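Carbonic anhydrase (Sordaria macrospora, PDB 4O1K) catalyses the reversible hydration of carbon dioxide to bicarbonate and a proton, as a tetrameric, zinc-containing beta-class carbonic anhydrase. Local coordinates at residues E50-G55 against M92-Y97; R142-E147 against N165-C170; D149-E154 against Y158-E163; N172-A177 against P189-W194. All coordinates share one frame; numbering follows the deposited sequence.

Interaction 1. Residues E50-G55 against M92-Y97; sequences EYLWIG and MSVIEY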
# COMPACT_ATOMS: atom_id res chain seq x y z
N GLU A 50 -11.90 21.67 -11.49
CA GLU A 50 -13.29 21.33 -11.23
C GLU A 50 -13.47 19.82 -11.20
O GLU A 50 -14.47 19.32 -10.67
CB GLU A 50 -14.18 21.91 -12.33
CG GLU A 50 -14.18 23.42 -12.40
CD GLU A 50 -15.38 24.03 -11.70
OE1 GLU A 50 -16.51 23.90 -12.23
OE2 GLU A 50 -15.19 24.63 -10.62
N TYR A 51 -12.51 19.10 -11.78
CA TYR A 51 -12.59 17.63 -11.92
C TYR A 51 -11.42 16.93 -11.30
O TYR A 51 -10.28 17.39 -11.42
CB TYR A 51 -12.52 17.25 -13.41
CG TYR A 51 -13.77 17.54 -14.22
CD1 TYR A 51 -14.69 16.53 -14.49
CD2 TYR A 51 -14.01 18.81 -14.74
CE1 TYR A 51 -15.82 16.79 -15.23
CE2 TYR A 51 -15.13 19.06 -15.49
CZ TYR A 51 -16.03 18.04 -15.73
OH TYR A 51 -17.15 18.30 -16.47
N LEU A 52 -11.70 15.78 -10.67
CA LEU A 52 -10.73 14.72 -10.44
C LEU A 52 -10.99 13.63 -11.49
O LEU A 52 -12.10 13.14 -11.62
CB LEU A 52 -10.89 14.10 -9.04
CG LEU A 52 -10.12 12.80 -8.80
CD1 LEU A 52 -8.61 12.99 -8.98
CD2 LEU A 52 -10.41 12.22 -7.41
N TRP A 53 -9.97 13.29 -12.27
CA TRP A 53 -10.11 12.30 -13.34
C TRP A 53 -9.26 11.11 -12.95
O TRP A 53 -8.05 11.25 -12.75
CB TRP A 53 -9.56 12.89 -14.63
CG TRP A 53 -9.69 12.02 -15.82
CD1 TRP A 53 -8.87 10.99 -16.21
CD2 TRP A 53 -10.70 12.14 -16.83
NE1 TRP A 53 -9.35 10.44 -17.40
CE2 TRP A 53 -10.47 11.13 -17.79
CE3 TRP A 53 -11.79 13.00 -17.00
CZ2 TRP A 53 -11.29 10.97 -18.92
CZ3 TRP A 53 -12.60 12.83 -18.11
CH2 TRP A 53 -12.34 11.84 -19.05
N ILE A 54 -9.88 9.95 -12.87
CA ILE A 54 -9.15 8.71 -12.59
C ILE A 54 -9.21 7.86 -13.85
O ILE A 54 -10.27 7.35 -14.22
CB ILE A 54 -9.78 7.93 -11.41
CG1 ILE A 54 -9.81 8.83 -10.17
CG2 ILE A 54 -8.97 6.65 -11.11
CD1 ILE A 54 -10.54 8.22 -8.96
N GLY A 55 -8.08 7.74 -14.54
CA GLY A 55 -8.08 7.05 -15.82
C GLY A 55 -7.01 5.98 -15.90
O GLY A 55 -6.31 5.73 -14.92
N MET A 92 -6.15 6.80 -2.76
CA MET A 92 -6.99 7.26 -1.65
C MET A 92 -6.62 8.67 -1.23
O MET A 92 -7.49 9.53 -0.98
CB MET A 92 -6.89 6.31 -0.47
CG MET A 92 -7.55 4.99 -0.73
SD MET A 92 -9.34 5.25 -0.81
CE MET A 92 -9.59 4.90 -2.53
N SER A 93 -5.33 8.94 -1.21
CA SER A 93 -4.87 10.25 -0.80
C SER A 93 -5.19 11.25 -1.91
O SER A 93 -5.54 12.42 -1.63
CB SER A 93 -3.37 10.23 -0.45
OG SER A 93 -2.61 9.92 -1.59
N VAL A 94 -5.14 10.82 -3.17
CA VAL A 94 -5.59 11.79 -4.16
C VAL A 94 -7.12 12.12 -4.16
O VAL A 94 -7.51 13.28 -4.41
CB VAL A 94 -5.04 11.50 -5.54
CG1 VAL A 94 -5.78 10.39 -6.19
CG2 VAL A 94 -5.21 12.70 -6.35
N ILE A 95 -7.97 11.15 -3.84
CA ILE A 95 -9.41 11.40 -3.70
C ILE A 95 -9.63 12.34 -2.52
O ILE A 95 -10.36 13.36 -2.60
CB ILE A 95 -10.17 10.08 -3.49
CG1 ILE A 95 -10.06 9.24 -4.76
CG2 ILE A 95 -11.65 10.33 -3.14
CD1 ILE A 95 -10.69 7.84 -4.66
N GLU A 96 -9.00 12.00 -1.41
CA GLU A 96 -9.11 12.84 -0.21
C GLU A 96 -8.72 14.29 -0.50
O GLU A 96 -9.43 15.23 -0.14
CB GLU A 96 -8.20 12.26 0.88
CG GLU A 96 -7.98 13.19 2.06
CD GLU A 96 -8.94 12.91 3.18
OE1 GLU A 96 -10.12 12.65 2.86
OE2 GLU A 96 -8.52 12.92 4.36
N TYR A 97 -7.58 14.45 -1.18
CA TYR A 97 -7.03 15.77 -1.48
C TYR A 97 -7.87 16.56 -2.47
O TYR A 97 -8.04 17.78 -2.32
CB TYR A 97 -5.61 15.61 -2.04
CG TYR A 97 -4.87 16.90 -2.33
CD1 TYR A 97 -4.47 17.76 -1.30
CD2 TYR A 97 -4.51 17.23 -3.62
CE1 TYR A 97 -3.76 18.94 -1.59
CE2 TYR A 97 -3.82 18.38 -3.91
CZ TYR A 97 -3.44 19.22 -2.91
OH TYR A 97 -2.75 20.36 -3.26

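Interaction 2. Residues R142-E147 against N165-C170; sequences RLHEKE and NVYEQC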
# COMPACT_ATOMS: atom_id res chain seq x y z
N ARG A 142 -15.62 -11.74 -10.71
CA ARG A 142 -16.32 -12.65 -9.83
C ARG A 142 -17.60 -12.02 -9.26
O ARG A 142 -18.58 -12.72 -9.05
CB ARG A 142 -15.38 -13.14 -8.71
CG ARG A 142 -14.22 -13.98 -9.25
CD ARG A 142 -13.25 -14.43 -8.15
NE ARG A 142 -12.13 -15.18 -8.73
CZ ARG A 142 -10.88 -14.77 -8.74
NH1 ARG A 142 -10.52 -13.61 -8.17
NH2 ARG A 142 -9.95 -15.52 -9.32
N LEU A 143 -17.61 -10.70 -9.09
CA LEU A 143 -18.78 -10.00 -8.57
C LEU A 143 -19.95 -10.02 -9.55
O LEU A 143 -21.10 -9.76 -9.17
CB LEU A 143 -18.44 -8.55 -8.23
CG LEU A 143 -17.86 -8.30 -6.84
CD1 LEU A 143 -17.29 -6.92 -6.72
CD2 LEU A 143 -18.92 -8.51 -5.79
N HIS A 144 -19.66 -10.31 -10.81
CA HIS A 144 -20.66 -10.29 -11.85
C HIS A 144 -20.52 -11.54 -12.70
O HIS A 144 -20.78 -11.54 -13.90
CB HIS A 144 -20.46 -9.04 -12.71
CG HIS A 144 -20.60 -7.77 -11.94
ND1 HIS A 144 -21.82 -7.17 -11.71
CD2 HIS A 144 -19.67 -6.99 -11.33
CE1 HIS A 144 -21.63 -6.07 -11.00
NE2 HIS A 144 -20.34 -5.93 -10.76
N GLU A 145 -20.11 -12.62 -12.04
CA GLU A 145 -19.69 -13.82 -12.75
C GLU A 145 -20.80 -14.40 -13.63
O GLU A 145 -20.55 -14.82 -14.77
CB GLU A 145 -19.29 -14.87 -11.73
CG GLU A 145 -18.42 -15.92 -12.29
CD GLU A 145 -17.99 -16.90 -11.23
OE1 GLU A 145 -17.78 -16.46 -10.07
OE2 GLU A 145 -17.88 -18.09 -11.56
N LYS A 146 -22.01 -14.41 -13.08
CA LYS A 146 -23.18 -14.95 -13.77
C LYS A 146 -23.46 -14.19 -15.06
O LYS A 146 -23.68 -14.80 -16.10
CB LYS A 146 -24.41 -14.83 -12.87
CG LYS A 146 -24.62 -15.98 -11.91
CD LYS A 146 -25.95 -15.74 -11.21
CE LYS A 146 -26.51 -17.00 -10.59
NZ LYS A 146 -27.99 -16.84 -10.36
N GLU A 147 -23.46 -12.86 -14.97
CA GLU A 147 -23.75 -12.02 -16.14
C GLU A 147 -22.64 -12.17 -17.18
O GLU A 147 -22.92 -12.31 -18.37
CB GLU A 147 -23.88 -10.54 -15.74
CG GLU A 147 -23.88 -9.59 -16.94
CD GLU A 147 -23.96 -8.12 -16.54
OE1 GLU A 147 -24.00 -7.81 -15.32
OE2 GLU A 147 -23.98 -7.26 -17.45
N ASN A 165 -16.07 -2.79 -14.50
CA ASN A 165 -14.94 -2.31 -13.71
C ASN A 165 -15.12 -0.83 -13.46
O ASN A 165 -14.97 -0.38 -12.34
CB ASN A 165 -13.61 -2.51 -14.44
CG ASN A 165 -12.40 -2.16 -13.58
OD1 ASN A 165 -12.31 -2.55 -12.39
ND2 ASN A 165 -11.46 -1.42 -14.16
N VAL A 166 -15.43 -0.06 -14.50
CA VAL A 166 -15.71 1.36 -14.23
C VAL A 166 -16.78 1.53 -13.14
O VAL A 166 -16.58 2.29 -12.18
CB VAL A 166 -16.15 2.09 -15.48
CG1 VAL A 166 -16.63 3.53 -15.10
CG2 VAL A 166 -14.96 2.20 -16.43
N TYR A 167 -17.90 0.81 -13.28
CA TYR A 167 -18.99 0.90 -12.27
C TYR A 167 -18.50 0.56 -10.84
O TYR A 167 -18.77 1.31 -9.89
CB TYR A 167 -20.15 -0.02 -12.70
CG TYR A 167 -21.18 -0.31 -11.62
CD1 TYR A 167 -22.23 0.57 -11.38
CD2 TYR A 167 -21.09 -1.46 -10.87
CE1 TYR A 167 -23.18 0.28 -10.39
CE2 TYR A 167 -22.00 -1.75 -9.89
CZ TYR A 167 -23.04 -0.88 -9.66
OH TYR A 167 -23.95 -1.20 -8.67
N GLU A 168 -17.77 -0.54 -10.69
CA GLU A 168 -17.25 -0.96 -9.38
C GLU A 168 -16.25 0.04 -8.80
O GLU A 168 -16.27 0.28 -7.58
CB GLU A 168 -16.64 -2.37 -9.41
CG GLU A 168 -17.65 -3.50 -9.58
CD GLU A 168 -18.71 -3.55 -8.47
OE1 GLU A 168 -18.49 -3.00 -7.36
OE2 GLU A 168 -19.78 -4.16 -8.69
N GLN A 169 -15.39 0.63 -9.65
CA GLN A 169 -14.44 1.63 -9.13
C GLN A 169 -15.17 2.90 -8.73
O GLN A 169 -14.79 3.58 -7.76
CB GLN A 169 -13.29 1.92 -10.11
CG GLN A 169 -12.49 0.67 -10.58
CD GLN A 169 -12.15 -0.31 -9.46
OE1 GLN A 169 -11.64 0.10 -8.42
NE2 GLN A 169 -12.44 -1.60 -9.68
N CYS A 170 -16.25 3.23 -9.45
CA CYS A 170 -17.12 4.31 -8.98
C CYS A 170 -17.73 4.01 -7.59
O CYS A 170 -17.76 4.89 -6.70
CB CYS A 170 -18.25 4.53 -9.96
SG CYS A 170 -17.70 5.34 -11.47

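Interaction 3. Residues D149-E154 against Y158-E163; sequences DAIADE and YERLVE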
# COMPACT_ATOMS: atom_id res chain seq x y z
N ASP A 149 -20.22 -14.63 -17.61
CA ASP A 149 -20.12 -15.96 -18.18
C ASP A 149 -21.22 -16.22 -19.20
O ASP A 149 -21.03 -17.00 -20.12
CB ASP A 149 -20.22 -17.03 -17.09
CG ASP A 149 -18.92 -17.21 -16.33
OD1 ASP A 149 -17.85 -16.79 -16.84
OD2 ASP A 149 -18.97 -17.82 -15.22
N ALA A 150 -22.36 -15.57 -19.04
CA ALA A 150 -23.49 -15.75 -19.97
C ALA A 150 -23.18 -15.20 -21.37
O ALA A 150 -23.72 -15.69 -22.37
CB ALA A 150 -24.74 -15.09 -19.41
N ILE A 151 -22.35 -14.17 -21.44
CA ILE A 151 -21.94 -13.56 -22.70
C ILE A 151 -21.01 -14.50 -23.47
O ILE A 151 -19.86 -14.71 -23.09
CB ILE A 151 -21.24 -12.21 -22.46
CG1 ILE A 151 -22.15 -11.27 -21.65
CG2 ILE A 151 -20.85 -11.54 -23.79
CD1 ILE A 151 -21.44 -10.04 -21.06
N ALA A 152 -21.52 -15.03 -24.58
CA ALA A 152 -20.77 -16.00 -25.38
C ALA A 152 -19.49 -15.42 -26.00
O ALA A 152 -18.40 -15.98 -25.81
CB ALA A 152 -21.66 -16.58 -26.47
N ASP A 153 -19.62 -14.33 -26.74
CA ASP A 153 -18.46 -13.73 -27.41
C ASP A 153 -17.48 -13.20 -26.39
O ASP A 153 -17.87 -12.50 -25.44
CB ASP A 153 -18.87 -12.62 -28.38
CG ASP A 153 -17.67 -11.96 -29.06
OD1 ASP A 153 -16.73 -12.69 -29.46
OD2 ASP A 153 -17.66 -10.72 -29.20
N GLU A 154 -16.21 -13.51 -26.61
CA GLU A 154 -15.13 -13.13 -25.71
C GLU A 154 -14.89 -11.63 -25.69
O GLU A 154 -14.73 -11.04 -24.62
CB GLU A 154 -13.86 -13.85 -26.13
CG GLU A 154 -12.72 -13.73 -25.14
CD GLU A 154 -11.71 -14.84 -25.32
OE1 GLU A 154 -11.74 -15.49 -26.38
OE2 GLU A 154 -10.90 -15.06 -24.38
N TYR A 158 -15.33 -8.99 -22.68
CA TYR A 158 -14.21 -8.17 -22.28
C TYR A 158 -14.65 -6.70 -22.16
O TYR A 158 -14.30 -6.00 -21.20
CB TYR A 158 -13.13 -8.39 -23.34
CG TYR A 158 -11.95 -7.47 -23.31
CD1 TYR A 158 -11.46 -6.95 -22.13
CD2 TYR A 158 -11.31 -7.12 -24.49
CE1 TYR A 158 -10.38 -6.09 -22.13
CE2 TYR A 158 -10.23 -6.29 -24.49
CZ TYR A 158 -9.77 -5.77 -23.31
OH TYR A 158 -8.69 -4.94 -23.30
N GLU A 159 -15.45 -6.24 -23.12
CA GLU A 159 -15.96 -4.87 -23.12
C GLU A 159 -16.91 -4.68 -21.94
O GLU A 159 -16.91 -3.63 -21.26
CB GLU A 159 -16.62 -4.54 -24.47
CG GLU A 159 -15.64 -4.63 -25.63
CD GLU A 159 -16.21 -4.16 -26.96
OE1 GLU A 159 -17.46 -4.08 -27.10
OE2 GLU A 159 -15.40 -3.85 -27.86
N ARG A 160 -17.71 -5.72 -21.68
CA ARG A 160 -18.64 -5.65 -20.56
C ARG A 160 -17.85 -5.56 -19.27
O ARG A 160 -18.21 -4.81 -18.39
CB ARG A 160 -19.60 -6.85 -20.54
CG ARG A 160 -20.76 -6.71 -19.55
CD ARG A 160 -21.56 -5.40 -19.75
NE ARG A 160 -22.55 -5.23 -18.69
CZ ARG A 160 -22.91 -4.05 -18.19
NH1 ARG A 160 -22.37 -2.94 -18.65
NH2 ARG A 160 -23.81 -3.98 -17.21
N LEU A 161 -16.77 -6.34 -19.16
CA LEU A 161 -15.89 -6.28 -17.98
C LEU A 161 -15.28 -4.90 -17.79
O LEU A 161 -15.14 -4.41 -16.66
CB LEU A 161 -14.77 -7.31 -18.10
CG LEU A 161 -13.76 -7.32 -16.95
CD1 LEU A 161 -14.45 -7.53 -15.61
CD2 LEU A 161 -12.70 -8.40 -17.17
N VAL A 162 -14.90 -4.26 -18.89
CA VAL A 162 -14.33 -2.91 -18.82
C VAL A 162 -15.37 -2.00 -18.18
O VAL A 162 -15.06 -1.19 -17.25
CB VAL A 162 -13.98 -2.41 -20.24
CG1 VAL A 162 -13.86 -0.89 -20.27
CG2 VAL A 162 -12.66 -3.04 -20.72
N GLU A 163 -16.62 -2.17 -18.65
CA GLU A 163 -17.73 -1.33 -18.16
C GLU A 163 -18.03 -1.57 -16.67
O GLU A 163 -18.17 -0.63 -15.86
CB GLU A 163 -18.99 -1.59 -19.01
CG GLU A 163 -18.82 -1.17 -20.48
CD GLU A 163 -19.95 -1.62 -21.39
OE1 GLU A 163 -20.86 -2.34 -20.93
OE2 GLU A 163 -19.92 -1.25 -22.58

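Interaction 4. Residues N172-A177 against P189-W194; sequences NVVKTA and PVIHGW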
# COMPACT_ATOMS: atom_id res chain seq x y z
N ASN A 172 -16.40 2.18 -5.35
CA ASN A 172 -15.30 2.37 -4.39
C ASN A 172 -14.99 3.83 -4.08
O ASN A 172 -14.56 4.14 -2.96
CB ASN A 172 -14.02 1.68 -4.85
CG ASN A 172 -14.19 0.17 -4.99
OD1 ASN A 172 -15.13 -0.40 -4.46
ND2 ASN A 172 -13.28 -0.46 -5.71
N VAL A 173 -15.19 4.73 -5.05
CA VAL A 173 -15.04 6.16 -4.75
C VAL A 173 -16.14 6.59 -3.77
O VAL A 173 -15.87 7.32 -2.80
CB VAL A 173 -15.14 7.05 -6.01
CG1 VAL A 173 -15.13 8.53 -5.60
CG2 VAL A 173 -13.96 6.80 -6.91
N VAL A 174 -17.36 6.09 -3.99
CA VAL A 174 -18.47 6.48 -3.09
C VAL A 174 -18.32 6.06 -1.63
O VAL A 174 -18.87 6.70 -0.70
CB VAL A 174 -19.82 6.03 -3.67
CG1 VAL A 174 -20.99 6.37 -2.75
CG2 VAL A 174 -20.03 6.69 -4.98
N LYS A 175 -17.59 4.98 -1.41
CA LYS A 175 -17.35 4.49 -0.05
C LYS A 175 -16.50 5.42 0.77
O LYS A 175 -16.53 5.37 2.02
CB LYS A 175 -16.65 3.13 -0.09
CG LYS A 175 -17.45 2.02 -0.79
CD LYS A 175 -16.57 0.73 -0.90
CE LYS A 175 -17.28 -0.32 -1.76
NZ LYS A 175 -16.37 -1.52 -1.94
N THR A 176 -15.73 6.29 0.10
CA THR A 176 -14.81 7.16 0.85
C THR A 176 -15.53 8.14 1.74
O THR A 176 -16.58 8.67 1.36
CB THR A 176 -13.79 7.89 -0.04
OG1 THR A 176 -14.44 8.86 -0.89
CG2 THR A 176 -13.05 6.88 -0.89
N ALA A 177 -14.98 8.37 2.93
CA ALA A 177 -15.57 9.29 3.90
C ALA A 177 -15.61 10.71 3.34
O ALA A 177 -16.59 11.43 3.55
CB ALA A 177 -14.78 9.25 5.23
N PRO A 189 -18.81 16.44 -4.54
CA PRO A 189 -18.76 16.15 -5.97
C PRO A 189 -19.77 15.10 -6.39
O PRO A 189 -20.24 14.30 -5.58
CB PRO A 189 -17.35 15.57 -6.16
CG PRO A 189 -17.02 14.95 -4.84
CD PRO A 189 -17.63 15.90 -3.83
N VAL A 190 -20.12 15.12 -7.67
CA VAL A 190 -20.89 14.01 -8.19
C VAL A 190 -19.93 13.12 -8.98
O VAL A 190 -18.88 13.57 -9.48
CB VAL A 190 -22.09 14.45 -9.05
CG1 VAL A 190 -23.11 15.21 -8.18
CG2 VAL A 190 -21.63 15.31 -10.21
N ILE A 191 -20.30 11.87 -9.08
CA ILE A 191 -19.42 10.86 -9.63
C ILE A 191 -19.92 10.36 -10.97
O ILE A 191 -21.13 10.11 -11.14
CB ILE A 191 -19.37 9.71 -8.65
CG1 ILE A 191 -18.34 10.04 -7.58
CG2 ILE A 191 -19.02 8.42 -9.32
CD1 ILE A 191 -18.30 9.05 -6.54
N HIS A 192 -19.00 10.22 -11.92
CA HIS A 192 -19.35 9.75 -13.26
C HIS A 192 -18.52 8.55 -13.64
O HIS A 192 -17.34 8.47 -13.25
CB HIS A 192 -19.08 10.83 -14.30
CG HIS A 192 -19.61 12.17 -13.94
ND1 HIS A 192 -20.87 12.60 -14.33
CD2 HIS A 192 -19.05 13.21 -13.29
CE1 HIS A 192 -21.06 13.84 -13.90
NE2 HIS A 192 -19.96 14.23 -13.27
N GLY A 193 -19.12 7.63 -14.39
CA GLY A 193 -18.40 6.48 -14.91
C GLY A 193 -18.50 6.55 -16.42
O GLY A 193 -19.58 6.44 -16.95
N TRP A 194 -17.38 6.73 -17.09
CA TRP A 194 -17.39 6.89 -18.54
C TRP A 194 -16.44 5.88 -19.15
O TRP A 194 -15.61 5.28 -18.44
CB TRP A 194 -16.94 8.30 -18.91
CG TRP A 194 -17.84 9.44 -18.43
CD1 TRP A 194 -19.14 9.36 -17.99
CD2 TRP A 194 -17.48 10.83 -18.36
NE1 TRP A 194 -19.60 10.63 -17.66
CE2 TRP A 194 -18.60 11.54 -17.87
CE3 TRP A 194 -16.31 11.55 -18.66
CZ2 TRP A 194 -18.59 12.94 -17.68
CZ3 TRP A 194 -16.30 12.94 -18.46
CH2 TRP A 194 -17.43 13.61 -17.97

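Interaction 1. Residues E50-G55 against M92-Y97
Leu-52 of strand 51-56 meets Ile-95 of helix 89-100 at about a right angle, side chain across side chain, in a buried helix-on-sheet packing of the beta-carbonic anhydrase core. Here the short strand and helix segments run nearly antiparallel, at 162°, with their axes 9.9 Å apart, a spacing bridged by apolar side chains, with no hydrogen bond between the two segments. Leu-52 forks over the helix. With its CG anti to the backbone N (chi1 168°), it sends the methyl CD2 against the base of Ile-95, 3.9 Å from that residue's CA, while its other methyl, CD1, lies 4.3 Å from CG2 of Val-94. One strand residue therefore straddles two consecutive helix residues. Ile-95 replies with its longer branch: CG1 lies anti to the carbonyl carbon and the chain runs on extended, which carries its end along the strand toward Ile-54. Phe-75 of the neighbouring strand 74-79 touches both Leu-52 and Val-94, and Ile-80 of a second subunit packs on Val-94, so a second subunit also borders this packing. At the Ile-54 end the two isoleucines meet through their terminal methyls, CD1 of Ile-54 lying 4.3 Å from CD1 of Ile-95.

Interaction 2. Residues R142-E147 against N165-C170
Glu-168 and His-144 reach for each other from opposite directions and meet in a single hydrogen bond: NE2 of His-144 donates to OE2 of Glu-168 at 2.8 Å, with an N-H...O angle of 150°. OE2 accepts the bond through its anti lone pair, the one away from OE1, and sits somewhat tilted from the imidazole plane, the two flat groups being turned 46° against each other. CG of Glu-168, anti to the carbonyl carbon, comes to the imidazole edge in the ring plane, 3.8 Å from NE2 of His-144; the bend at chi2 (-59°) then turns the carboxylate. Leu-143 completes the trio from the preceding position, setting its methyl CD1 beside the carboxylate, 4.1 Å from CD of Glu-168. The other oxygen of this buried acid, OE1, is held in a salt bridge by Arg-171, so each carboxylate oxygen has its own partner. A leucine in place of Glu-168 would probably leave both the histidine N-H and the Arg-171 charge without their mates, and set the imidazole free to turn. Leu-143 also packs on Leu-143 of a third subunit, which puts the contact beside an intersubunit surface. His-144 itself holds the N-cap position of helix 145-150, and the arrangement is a histidine-carboxylate hydrogen bond that ties the junction between two helices to the flank of helix 154-174.

Interaction 3. Residues D149-E154 against Y158-E163
The contact of Ile-151 with Arg-160, together with the bond from Tyr-158 to Glu-154, is a local surface contact in the short connection between helices 145-150 and 154-174, which packs back on the first turns of the second. It lies far from the centre of the chain, and no other subunit of the assembly touches it. Asp-153 sits at the N-cap, its OD2 accepting from the backbone N of Ala-156, and within the first turn the N of Tyr-158 donates to the O of Glu-154 at 2.9 Å; the hydroxyl of Tyr-158 is hydrogen-bonded to the backbone O of Cys-115, a zinc ligand. Across the turn, Ile-151 directs its terminal methyl at the aliphatic root of Arg-160, crossing it at about a right angle; CD1 lies 3.7 Å from both CB and CG of Arg-160. The arginine presents this apolar part because CG is anti to the backbone N (chi1 -170°) and the chain then bends at chi2 (54°), which turns the guanidinium away from Ile-151 and toward two acids. Its NE forms a salt bridge with Glu-147 of the preceding helix, so the same side chain packs on the turn and links the two helices by charge. An alanine at Arg-160 is likely to leave Glu-147 and Glu-163 without their common cation and open a gap beside the isoleucine methyl. Glu-163, one turn further along, receives NH1 of Arg-160 on the anti side of OE1 at 2.8 Å, with OE1 lying close to the guanidinium plane.

Interaction 4. Residues N172-A177 against P189-W194
Next to Ile-191, the strand residue that meets Val-173 and Val-174, two rings gather on strand 190-197. Trp-194 lays CZ2 over one face of the His-192 imidazole, 3.9 Å above its plane and toward the rim, while CB of His-192 sits above one face of the indole. His-106 of the adjoining strand meets His-192, its ND1 hydrogen-bonded to NE2, and Phe-22 of a second subunit meets Trp-194 edge-to-face. Ile-191 points toward the helix instead. Its CG1 is anti to the carbonyl carbon and chi2 is extended (176°), which brings the methyl CD1 up against both valines. CD1 of Ile-191 lies 3.3 Å from CG1 of Val-173, the two side chains sliding past each other in opposite directions, and 3.3 Å from CG2 of Val-174, which it crosses at a slant; both separations are tighter than usual carbon contacts. This is buried helix-on-sheet packing in the alpha/beta core, where the C-terminal part of helix 154-174 lies on the strand. Just beyond, Thr-176 folds back: its N and its OG1 both donate to the O of Val-173, the hydroxyl at 2.8 Å. Lys-175 NZ bonds to OD1 of Asn-172 and makes a salt bridge with Asp-139 of a third subunit.

Along the chain interaction 1 closes first; interaction 2 then opens and encloses interaction 3, and interaction 4 follows. Interactions 1 and 4, with centres 10 Å apart, lay helices 89-100 and 154-174 on strands of one mixed sheet, and they touch through Ile-95 with Val-173 and through Trp-53 with Trp-194. Helix 154-174 is the common thread of the other three: its start serves interaction 3, its middle interaction 2 and its C-terminal part interaction 4. Interactions 2 and 3, 11 Å between centres, are joined by the Glu-147 to Arg-160 salt bridge. Thus one long helix links the buried sheet to a helical outer region, and interactions 2 and 4 both border a third subunit.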